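Side-chain contacts in glycoside hydrolase YxiA (Bacillus licheniformis, PDB 3LV4), which probably hydrolyses glycosidic bonds of L-arabinan, as a calcium-binding member of glycoside hydrolase family 43: residues Ile19-Thr24 with Gly87-Tyr92; Asp99-Ala104 with Tyr138-His143; Ala203-His208 with Gln212-Tyr217. All coordinates share one frame; numbering follows the deposited sequence.

Contact 1: residues Ile19-Thr24 with Gly87-Tyr92; sequences IKANGT and GKFYMY
Phe89 reaches Ile19 and Ala21 with the rim of its ring, at CD2, CE2 and CZ, in a small, buried, purely apolar contact between the first two blades of the five-bladed beta-propeller that is the family 43 catalytic fold. Strand 17-21 forms one margin of the first four-stranded antiparallel sheet, and strand 89-96 lies inside the second. No hydrogen bond links the two segments, and their backbones stay well apart: the nearest CA atoms, those of Ala21 and Phe89, are 9.8 Å from each other. The aromatic side chain spans that distance. CG of Phe89 stands opposite its own carbonyl carbon (chi1 -60°), which carries the ring across to the first blade. Ile19 sends only the end of its chain, with CD1 arriving at the ring edge, near its plane, 4.1 Å from Phe89 CD2. Val81 of strand 80-83 touches both Ile19 and Phe89. On the first-blade side, Asn22 and Gly23 form the corners of a type I' turn from Ala21 to Thr24, a tight two-residue hairpin closed by paired bonds between the backbones of Ala21 and Thr24. Ala21 therefore meets the ring right at the start of this turn. Its methyl comes in obliquely, with CB 3.9 Å from Phe89 CE2 and 4.0 Å from CZ of the same ring.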
loop_
_atom_site.group_PDB
_atom_site.type_symbol
_atom_site.label_atom_id
_atom_site.label_comp_id
_atom_site.label_asym_id
_atom_site.label_seq_id
_atom_site.Cartn_x
_atom_site.Cartn_y
_atom_site.Cartn_z
ATOM N N ILE A 19 10.909 -5.979 2.887
ATOM C CA ILE A 19 12.315 -5.627 3.072
ATOM C C ILE A 19 13.160 -6.719 2.436
ATOM O O ILE A 19 12.846 -7.906 2.560
ATOM C CB ILE A 19 12.694 -5.434 4.570
ATOM C CG1 ILE A 19 14.208 -5.190 4.717
ATOM C CG2 ILE A 19 12.230 -6.637 5.425
ATOM C CD1 ILE A 19 14.665 -4.853 6.144
ATOM N N LYS A 20 14.207 -6.325 1.723
ATOM C CA LYS A 20 15.085 -7.307 1.118
ATOM C C LYS A 20 16.411 -7.352 1.857
ATOM O O LYS A 20 17.022 -6.315 2.109
ATOM C CB LYS A 20 15.312 -7.017 -0.367
ATOM C CG LYS A 20 16.197 -8.062 -1.029
ATOM C CD LYS A 20 15.850 -8.253 -2.475
ATOM C CE LYS A 20 16.678 -7.405 -3.383
ATOM N NZ LYS A 20 17.143 -8.227 -4.548
ATOM N N ALA A 21 16.843 -8.554 2.218
ATOM C CA ALA A 21 18.146 -8.727 2.848
ATOM C C ALA A 21 18.751 -10.039 2.398
ATOM O O ALA A 21 18.041 -11.023 2.240
ATOM C CB ALA A 21 18.011 -8.706 4.363
ATOM N N ASN A 22 20.060 -10.054 2.183
ATOM C CA ASN A 22 20.747 -11.299 1.855
ATOM C C ASN A 22 20.191 -11.936 0.580
ATOM O O ASN A 22 20.247 -13.157 0.417
ATOM C CB ASN A 22 20.612 -12.295 3.017
ATOM C CG ASN A 22 20.921 -11.668 4.369
ATOM O OD1 ASN A 22 22.007 -11.122 4.573
ATOM N ND2 ASN A 22 19.963 -11.745 5.301
ATOM N N GLY A 23 19.637 -11.114 -0.310
ATOM C CA GLY A 23 19.050 -11.609 -1.545
ATOM C C GLY A 23 17.677 -12.261 -1.402
ATOM O O GLY A 23 17.177 -12.893 -2.337
ATOM N N THR A 24 17.062 -12.103 -0.234
ATOM C CA THR A 24 15.764 -12.704 0.047
ATOM C C THR A 24 14.772 -11.609 0.418
ATOM O O THR A 24 15.124 -10.680 1.138
ATOM C CB THR A 24 15.867 -13.707 1.214
ATOM O OG1 THR A 24 16.719 -14.794 0.837
ATOM C CG2 THR A 24 14.493 -14.245 1.600
ATOM N N GLY A 87 23.754 -2.017 10.007
ATOM C CA GLY A 87 23.486 -3.343 9.478
ATOM C C GLY A 87 22.474 -4.142 10.276
ATOM O O GLY A 87 22.117 -5.269 9.901
ATOM N N LYS A 88 22.002 -3.570 11.381
ATOM C CA LYS A 88 21.000 -4.248 12.195
ATOM C C LYS A 88 19.580 -3.972 11.701
ATOM O O LYS A 88 19.345 -3.061 10.902
ATOM C CB LYS A 88 21.164 -3.902 13.680
ATOM C CG LYS A 88 22.567 -4.251 14.197
ATOM C CD LYS A 88 22.656 -4.222 15.703
ATOM C CE LYS A 88 24.080 -4.548 16.154
ATOM N NZ LYS A 88 24.623 -5.770 15.472
ATOM N N PHE A 89 18.638 -4.779 12.177
ATOM C CA PHE A 89 17.267 -4.707 11.702
ATOM C C PHE A 89 16.372 -4.122 12.776
ATOM O O PHE A 89 16.266 -4.658 13.880
ATOM C CB PHE A 89 16.795 -6.092 11.241
ATOM C CG PHE A 89 17.620 -6.646 10.120
ATOM C CD1 PHE A 89 18.683 -7.510 10.374
ATOM C CD2 PHE A 89 17.372 -6.260 8.811
ATOM C CE1 PHE A 89 19.452 -8.002 9.338
ATOM C CE2 PHE A 89 18.143 -6.747 7.769
ATOM C CZ PHE A 89 19.182 -7.615 8.029
ATOM N N TYR A 90 15.746 -3.001 12.434
ATOM C CA TYR A 90 14.967 -2.218 13.377
ATOM C C TYR A 90 13.489 -2.414 13.108
ATOM O O TYR A 90 12.978 -2.004 12.056
ATOM C CB TYR A 90 15.341 -0.737 13.254
ATOM C CG TYR A 90 16.699 -0.426 13.839
ATOM C CD1 TYR A 90 17.867 -0.898 13.242
ATOM C CD2 TYR A 90 16.810 0.324 15.000
ATOM C CE1 TYR A 90 19.102 -0.629 13.790
ATOM C CE2 TYR A 90 18.030 0.604 15.555
ATOM C CZ TYR A 90 19.176 0.128 14.953
ATOM O OH TYR A 90 20.389 0.412 15.529
HETATM N N MSE A 91 12.816 -3.066 14.057
HETATM C CA MSE A 91 11.382 -3.278 13.977
HETATM C C MSE A 91 10.624 -2.213 14.751
HETATM O O MSE A 91 10.804 -2.041 15.956
HETATM C CB MSE A 91 10.997 -4.657 14.507
HETATM C CG MSE A 91 9.484 -4.901 14.508
HETATM SE SE MSE A 91 8.992 -6.622 15.330
HETATM C CE MSE A 91 9.768 -7.810 13.970
ATOM N N TYR A 92 9.773 -1.492 14.038
ATOM C CA TYR A 92 8.874 -0.546 14.656
ATOM C C TYR A 92 7.556 -1.268 14.891
ATOM O O TYR A 92 6.788 -1.507 13.958
ATOM C CB TYR A 92 8.745 0.686 13.761
ATOM C CG TYR A 92 10.083 1.399 13.685
ATOM C CD1 TYR A 92 10.379 2.454 14.542
ATOM C CD2 TYR A 92 11.082 0.964 12.813
ATOM C CE1 TYR A 92 11.616 3.091 14.503
ATOM C CE2 TYR A 92 12.324 1.591 12.772
ATOM C CZ TYR A 92 12.579 2.655 13.618
ATOM O OH TYR A 92 13.808 3.277 13.599
#

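Contact 2: residues Asp99-Ala104 with Tyr138-His143; sequences DSPRSA and YDATKH. With ACT (acetate ion), chain G.
Pro101 meets Tyr138 and Ala140 with one corner of its ring, and this is the tight half of the contact. Pro101 CG lies 3.5 Å from Tyr138 OH and 3.8 Å from Ala140 CB, while Pro101 CB is also 3.5 Å from Tyr138 OH. The proline comes to the edge of the tyrosine ring, near its plane, and covers neither face. Tyr138 turns CG opposite its backbone N (chi1 -176°), which swings the phenol toward the proline; its hydroxyl finds its polar partner in the carbonyl O of Pro144. Pro101 itself is the centre of an inverse gamma turn, a sharp bend that presents its ring to the other loop.

On the other side nothing bridges the two segments: Arg102 turns away from 138-143 and is held by other partners. Its guanidinium meets an acetate ion, probably from the crystallisation liquor, as a fork: Arg102 NH1 gives a nearly straight bond to acetate OXT (2.9 Å, 164°), and Arg102 NH2 one to acetate O, also 2.9 Å. Arg102 NH1 also bonds Gly127 O; Trp70 receives a cation-pi contact, and its carbonyl O bonds Arg102 NE. A leucine in place of Arg102 would probably leave the acetate with Asp129 N but without the two guanidinium donors, and the Trp70 ring without its charged mate.

Beyond Ala140, the second loop is braced from within. Asp139 OD1 takes the hydroxyl of Thr141 and, at 3.0 Å, Thr141 N, both from one face of the carboxylate, while Asp139 N donates to His143 ND1. The bond from Thr141 N makes an Asx turn, in the connection between the second and third propeller blades, and Pro101 lies about 10 Å, side chain to side chain, from the predicted proton donor Glu201.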
loop_
_atom_site.group_PDB
_atom_site.type_symbol
_atom_site.label_atom_id
_atom_site.label_comp_id
_atom_site.label_asym_id
_atom_site.label_seq_id
_atom_site.Cartn_x
_atom_site.Cartn_y
_atom_site.Cartn_z
ATOM N N ASP A 99 -10.736 -0.704 19.819
ATOM C CA ASP A 99 -12.007 0.016 19.855
ATOM C C ASP A 99 -11.795 1.521 19.974
ATOM O O ASP A 99 -12.753 2.295 20.035
ATOM C CB ASP A 99 -12.872 -0.480 21.014
ATOM C CG ASP A 99 -12.279 -0.144 22.371
ATOM O OD1 ASP A 99 -11.054 0.057 22.455
ATOM O OD2 ASP A 99 -13.043 -0.076 23.353
ATOM N N SER A 100 -10.528 1.919 20.000
ATOM C CA SER A 100 -10.130 3.301 20.228
ATOM C C SER A 100 -8.632 3.357 19.995
ATOM O O SER A 100 -7.982 2.314 19.963
ATOM C CB SER A 100 -10.433 3.679 21.668
ATOM O OG SER A 100 -9.820 2.748 22.537
ATOM N N PRO A 101 -8.074 4.568 19.836
ATOM C CA PRO A 101 -6.647 4.692 19.521
ATOM C C PRO A 101 -5.753 4.583 20.758
ATOM O O PRO A 101 -4.835 5.385 20.929
ATOM C CB PRO A 101 -6.545 6.094 18.922
ATOM C CG PRO A 101 -7.638 6.862 19.578
ATOM C CD PRO A 101 -8.760 5.873 19.846
ATOM N N ARG A 102 -6.036 3.600 21.609
ATOM C CA ARG A 102 -5.224 3.325 22.777
ATOM C C ARG A 102 -4.069 2.457 22.323
ATOM O O ARG A 102 -4.209 1.238 22.238
ATOM C CB ARG A 102 -6.071 2.587 23.815
ATOM C CG ARG A 102 -5.335 2.165 25.073
ATOM C CD ARG A 102 -5.130 3.340 25.991
ATOM N NE ARG A 102 -4.517 2.950 27.256
ATOM C CZ ARG A 102 -4.446 3.754 28.312
ATOM N NH1 ARG A 102 -4.963 4.976 28.247
ATOM N NH2 ARG A 102 -3.870 3.333 29.428
ATOM N N SER A 103 -2.933 3.083 22.023
ATOM C CA SER A 103 -1.840 2.374 21.363
ATOM C C SER A 103 -0.476 2.805 21.858
ATOM O O SER A 103 -0.302 3.911 22.384
ATOM C CB SER A 103 -1.905 2.581 19.844
ATOM O OG SER A 103 -3.200 2.311 19.345
ATOM N N ALA A 104 0.488 1.912 21.687
ATOM C CA ALA A 104 1.886 2.225 21.932
ATOM C C ALA A 104 2.708 1.803 20.724
ATOM O O ALA A 104 2.426 0.775 20.099
ATOM C CB ALA A 104 2.390 1.524 23.205
ATOM N N TYR A 138 -4.477 14.637 24.905
ATOM C CA TYR A 138 -4.701 13.766 23.761
ATOM C C TYR A 138 -6.115 13.949 23.195
ATOM O O TYR A 138 -7.105 13.934 23.934
ATOM C CB TYR A 138 -4.430 12.289 24.086
ATOM C CG TYR A 138 -4.579 11.449 22.846
ATOM C CD1 TYR A 138 -3.524 11.295 21.965
ATOM C CD2 TYR A 138 -5.795 10.854 22.535
ATOM C CE1 TYR A 138 -3.664 10.546 20.812
ATOM C CE2 TYR A 138 -5.954 10.114 21.389
ATOM C CZ TYR A 138 -4.896 9.964 20.526
ATOM O OH TYR A 138 -5.085 9.228 19.381
ATOM N N ASP A 139 -6.190 14.130 21.881
ATOM C CA ASP A 139 -7.447 14.381 21.192
ATOM C C ASP A 139 -7.379 13.673 19.839
ATOM O O ASP A 139 -6.657 14.103 18.934
ATOM C CB ASP A 139 -7.633 15.894 21.009
ATOM C CG ASP A 139 -8.905 16.254 20.242
ATOM O OD1 ASP A 139 -9.552 15.353 19.669
ATOM O OD2 ASP A 139 -9.249 17.454 20.208
ATOM N N ALA A 140 -8.117 12.577 19.711
ATOM C CA ALA A 140 -8.010 11.730 18.522
ATOM C C ALA A 140 -8.528 12.381 17.233
ATOM O O ALA A 140 -8.348 11.824 16.149
ATOM C CB ALA A 140 -8.695 10.378 18.763
ATOM N N THR A 141 -9.180 13.539 17.336
ATOM C CA THR A 141 -9.538 14.271 16.118
ATOM C C THR A 141 -8.318 14.956 15.510
ATOM O O THR A 141 -8.320 15.272 14.321
ATOM C CB THR A 141 -10.643 15.339 16.326
ATOM O OG1 THR A 141 -10.158 16.388 17.179
ATOM C CG2 THR A 141 -11.906 14.715 16.911
ATOM N N LYS A 142 -7.277 15.184 16.315
ATOM C CA LYS A 142 -6.110 15.937 15.836
ATOM C C LYS A 142 -4.775 15.216 16.042
ATOM O O LYS A 142 -3.775 15.555 15.396
ATOM C CB LYS A 142 -6.055 17.328 16.481
ATOM C CG LYS A 142 -5.923 17.316 17.993
ATOM C CD LYS A 142 -5.609 18.710 18.523
ATOM C CE LYS A 142 -5.270 18.676 20.009
ATOM N NZ LYS A 142 -4.564 19.913 20.494
ATOM N N HIS A 143 -4.767 14.237 16.947
ATOM C CA HIS A 143 -3.584 13.428 17.203
ATOM C C HIS A 143 -3.719 12.059 16.563
ATOM O O HIS A 143 -4.815 11.527 16.447
ATOM C CB HIS A 143 -3.340 13.266 18.712
ATOM C CG HIS A 143 -3.047 14.554 19.415
ATOM N ND1 HIS A 143 -3.666 14.924 20.591
ATOM C CD2 HIS A 143 -2.214 15.573 19.093
ATOM C CE1 HIS A 143 -3.222 16.107 20.967
ATOM N NE2 HIS A 143 -2.335 16.522 20.074
HETATM C C ACT G . -3.793 6.855 30.965
HETATM O O ACT G . -3.653 5.637 31.228
HETATM O OXT ACT G . -4.751 7.143 30.221
HETATM C CH3 ACT G . -2.851 7.899 31.496
#

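Contact 3: residues Ala203-His208 with Gln212-Tyr217; sequences AYILYH and QYYYLY
The ring of Tyr214 carries Tyr207 CD2 over the centre of one face, 3.4 Å above the plane, and has Ile205 CG2 at its edge. This is an edge-to-face pair, with planes inclined at 52° and centroids 4.7 Å apart. Tyr207 holds CG opposite its backbone N (chi1 -178°), which brings the CD2 edge of its ring over Tyr214 and the ring alongside Gln212. There Tyr207 OH sits 3.4 Å from Gln212 CB and bonds a water in the ring plane. On the other side of the sheet, the ring of Tyr215 has Leu206 O in plane at its edge, as that of Tyr217 has Tyr204 O. Beneath these side chains runs an antiparallel hairpin: Tyr204 pairs with Tyr217 and Leu206 with Tyr215 as hydrogen-bonded pairs, the bond from Tyr215 N to Leu206 O being 2.8 Å long. Ile205 and Leu216 form a non-hydrogen-bonded pair, in which Ile205 CG1 lies 3.8 Å from Leu216 CD1. Strand 213-220 is flanked by strands 200-208 and 230-236 in the fourth propeller blade. Tyr204, Leu206, Tyr215 and Tyr217 face the fifth blade, packing on strands 285-296 and 319-327, whereas Tyr214 reaches Gln155 of the third.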
loop_
_atom_site.group_PDB
_atom_site.type_symbol
_atom_site.label_atom_id
_atom_site.label_comp_id
_atom_site.label_asym_id
_atom_site.label_seq_id
_atom_site.Cartn_x
_atom_site.Cartn_y
_atom_site.Cartn_z
ATOM N N ALA A 203 0.196 4.135 5.639
ATOM C CA ALA A 203 1.102 4.964 4.846
ATOM C C ALA A 203 2.375 4.221 4.427
ATOM O O ALA A 203 2.918 3.402 5.174
ATOM C CB ALA A 203 1.472 6.232 5.613
ATOM N N TYR A 204 2.858 4.520 3.231
ATOM C CA TYR A 204 4.118 3.960 2.778
ATOM C C TYR A 204 4.723 4.915 1.758
ATOM O O TYR A 204 4.046 5.307 0.809
ATOM C CB TYR A 204 3.910 2.570 2.155
ATOM C CG TYR A 204 5.197 1.779 2.112
ATOM C CD1 TYR A 204 6.066 1.886 1.037
ATOM C CD2 TYR A 204 5.561 0.956 3.176
ATOM C CE1 TYR A 204 7.254 1.183 1.009
ATOM C CE2 TYR A 204 6.748 0.254 3.160
ATOM C CZ TYR A 204 7.592 0.369 2.075
ATOM O OH TYR A 204 8.779 -0.331 2.063
ATOM N N ILE A 205 5.987 5.295 1.950
ATOM C CA ILE A 205 6.621 6.246 1.038
ATOM C C ILE A 205 7.738 5.612 0.209
ATOM O O ILE A 205 8.696 5.054 0.756
ATOM C CB ILE A 205 7.123 7.516 1.778
ATOM C CG1 ILE A 205 5.911 8.314 2.295
ATOM C CG2 ILE A 205 7.964 8.392 0.829
ATOM C CD1 ILE A 205 6.241 9.366 3.337
ATOM N N LEU A 206 7.598 5.689 -1.116
ATOM C CA LEU A 206 8.605 5.152 -2.031
ATOM C C LEU A 206 9.088 6.212 -3.021
ATOM O O LEU A 206 8.283 6.846 -3.711
ATOM C CB LEU A 206 8.045 3.953 -2.810
ATOM C CG LEU A 206 9.088 3.293 -3.719
ATOM C CD1 LEU A 206 10.143 2.615 -2.850
ATOM C CD2 LEU A 206 8.474 2.296 -4.681
ATOM N N TYR A 207 10.405 6.387 -3.095
ATOM C CA TYR A 207 11.023 7.281 -4.070
ATOM C C TYR A 207 11.259 6.557 -5.389
ATOM O O TYR A 207 11.667 5.401 -5.402
ATOM C CB TYR A 207 12.365 7.775 -3.533
ATOM C CG TYR A 207 13.089 8.756 -4.434
ATOM C CD1 TYR A 207 14.171 8.354 -5.215
ATOM C CD2 TYR A 207 12.706 10.095 -4.488
ATOM C CE1 TYR A 207 14.849 9.268 -6.029
ATOM C CE2 TYR A 207 13.377 11.004 -5.290
ATOM C CZ TYR A 207 14.443 10.588 -6.057
ATOM O OH TYR A 207 15.097 11.506 -6.856
ATOM N N HIS A 208 11.010 7.230 -6.501
ATOM C CA HIS A 208 11.389 6.661 -7.795
ATOM C C HIS A 208 12.427 7.553 -8.452
ATOM O O HIS A 208 12.189 8.749 -8.637
ATOM C CB HIS A 208 10.187 6.483 -8.717
ATOM C CG HIS A 208 10.459 5.560 -9.866
ATOM N ND1 HIS A 208 11.204 5.936 -10.960
ATOM C CD2 HIS A 208 10.101 4.270 -10.073
ATOM C CE1 HIS A 208 11.289 4.914 -11.803
ATOM N NE2 HIS A 208 10.633 3.893 -11.286
ATOM N N GLN A 212 11.823 11.238 -9.888
ATOM C CA GLN A 212 12.330 11.994 -8.735
ATOM C C GLN A 212 11.232 12.518 -7.811
ATOM O O GLN A 212 11.384 13.559 -7.155
ATOM C CB GLN A 212 13.282 13.113 -9.170
ATOM C CG GLN A 212 14.456 12.584 -9.978
ATOM C CD GLN A 212 15.537 13.620 -10.197
ATOM O OE1 GLN A 212 15.250 14.803 -10.365
ATOM N NE2 GLN A 212 16.790 13.179 -10.196
ATOM N N TYR A 213 10.135 11.771 -7.757
ATOM C CA TYR A 213 9.077 12.008 -6.779
ATOM C C TYR A 213 9.123 10.968 -5.675
ATOM O O TYR A 213 9.470 9.797 -5.915
ATOM C CB TYR A 213 7.696 11.916 -7.422
ATOM C CG TYR A 213 7.296 13.113 -8.242
ATOM C CD1 TYR A 213 6.804 14.266 -7.638
ATOM C CD2 TYR A 213 7.376 13.080 -9.627
ATOM C CE1 TYR A 213 6.422 15.357 -8.402
ATOM C CE2 TYR A 213 7.002 14.164 -10.392
ATOM C CZ TYR A 213 6.526 15.296 -9.780
ATOM O OH TYR A 213 6.148 16.367 -10.559
ATOM N N TYR A 214 8.765 11.406 -4.470
ATOM C CA TYR A 214 8.372 10.499 -3.406
ATOM C C TYR A 214 6.874 10.233 -3.562
ATOM O O TYR A 214 6.081 11.165 -3.734
ATOM C CB TYR A 214 8.655 11.107 -2.028
ATOM C CG TYR A 214 10.127 11.306 -1.768
ATOM C CD1 TYR A 214 10.780 12.454 -2.209
ATOM C CD2 TYR A 214 10.865 10.344 -1.097
ATOM C CE1 TYR A 214 12.121 12.643 -1.986
ATOM C CE2 TYR A 214 12.218 10.517 -0.867
ATOM C CZ TYR A 214 12.841 11.671 -1.314
ATOM O OH TYR A 214 14.184 11.854 -1.094
ATOM N N TYR A 215 6.496 8.959 -3.528
ATOM C CA TYR A 215 5.086 8.579 -3.592
ATOM C C TYR A 215 4.561 8.137 -2.241
ATOM O O TYR A 215 5.077 7.193 -1.634
ATOM C CB TYR A 215 4.860 7.484 -4.641
ATOM C CG TYR A 215 5.244 7.955 -6.016
ATOM C CD1 TYR A 215 4.312 8.560 -6.852
ATOM C CD2 TYR A 215 6.554 7.832 -6.468
ATOM C CE1 TYR A 215 4.673 9.018 -8.109
ATOM C CE2 TYR A 215 6.925 8.291 -7.721
ATOM C CZ TYR A 215 5.982 8.877 -8.536
ATOM O OH TYR A 215 6.357 9.328 -9.777
ATOM N N LEU A 216 3.529 8.837 -1.778
ATOM C CA LEU A 216 2.846 8.472 -0.545
ATOM C C LEU A 216 1.692 7.534 -0.870
ATOM O O LEU A 216 0.652 7.968 -1.377
ATOM C CB LEU A 216 2.323 9.721 0.160
ATOM C CG LEU A 216 1.411 9.516 1.372
ATOM C CD1 LEU A 216 2.158 8.779 2.495
ATOM C CD2 LEU A 216 0.904 10.875 1.850
ATOM N N TYR A 217 1.897 6.244 -0.608
ATOM C CA TYR A 217 0.832 5.262 -0.705
ATOM C C TYR A 217 0.070 5.246 0.606
ATOM O O TYR A 217 0.639 5.506 1.668
ATOM C CB TYR A 217 1.398 3.867 -1.000
ATOM C CG TYR A 217 2.018 3.758 -2.368
ATOM C CD1 TYR A 217 3.360 4.059 -2.572
ATOM C CD2 TYR A 217 1.260 3.363 -3.463
ATOM C CE1 TYR A 217 3.930 3.956 -3.826
ATOM C CE2 TYR A 217 1.816 3.261 -4.719
ATOM C CZ TYR A 217 3.146 3.561 -4.897
ATOM O OH TYR A 217 3.693 3.460 -6.148
HETATM O O HOH W 1 17.334 10.578 -7.977
#

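The three contacts follow one another along the chain: contact 1 joins two blades, contact 2 joins a blade to a connecting loop, and contact 3 pairs strands within one blade. Contacts 1 and 2 share the second-blade sheet, where strands 89-96 and 103-110 are neighbours, yet their centres are about 30 Å apart. Contact 3 lies about 19 Å from contact 1 and about 26 Å from contact 2, centre to centre. Between side chains, Ala203 of contact 3 is about 6 Å from the predicted catalytic-site residue Asp148, and Pro101 of contact 2 about 11 Å. A bound calcium lies about 5 Å from the Tyr204 side chain; Ile19 of contact 1, away from the annotated sites, is about 11 Å from a bound calcium.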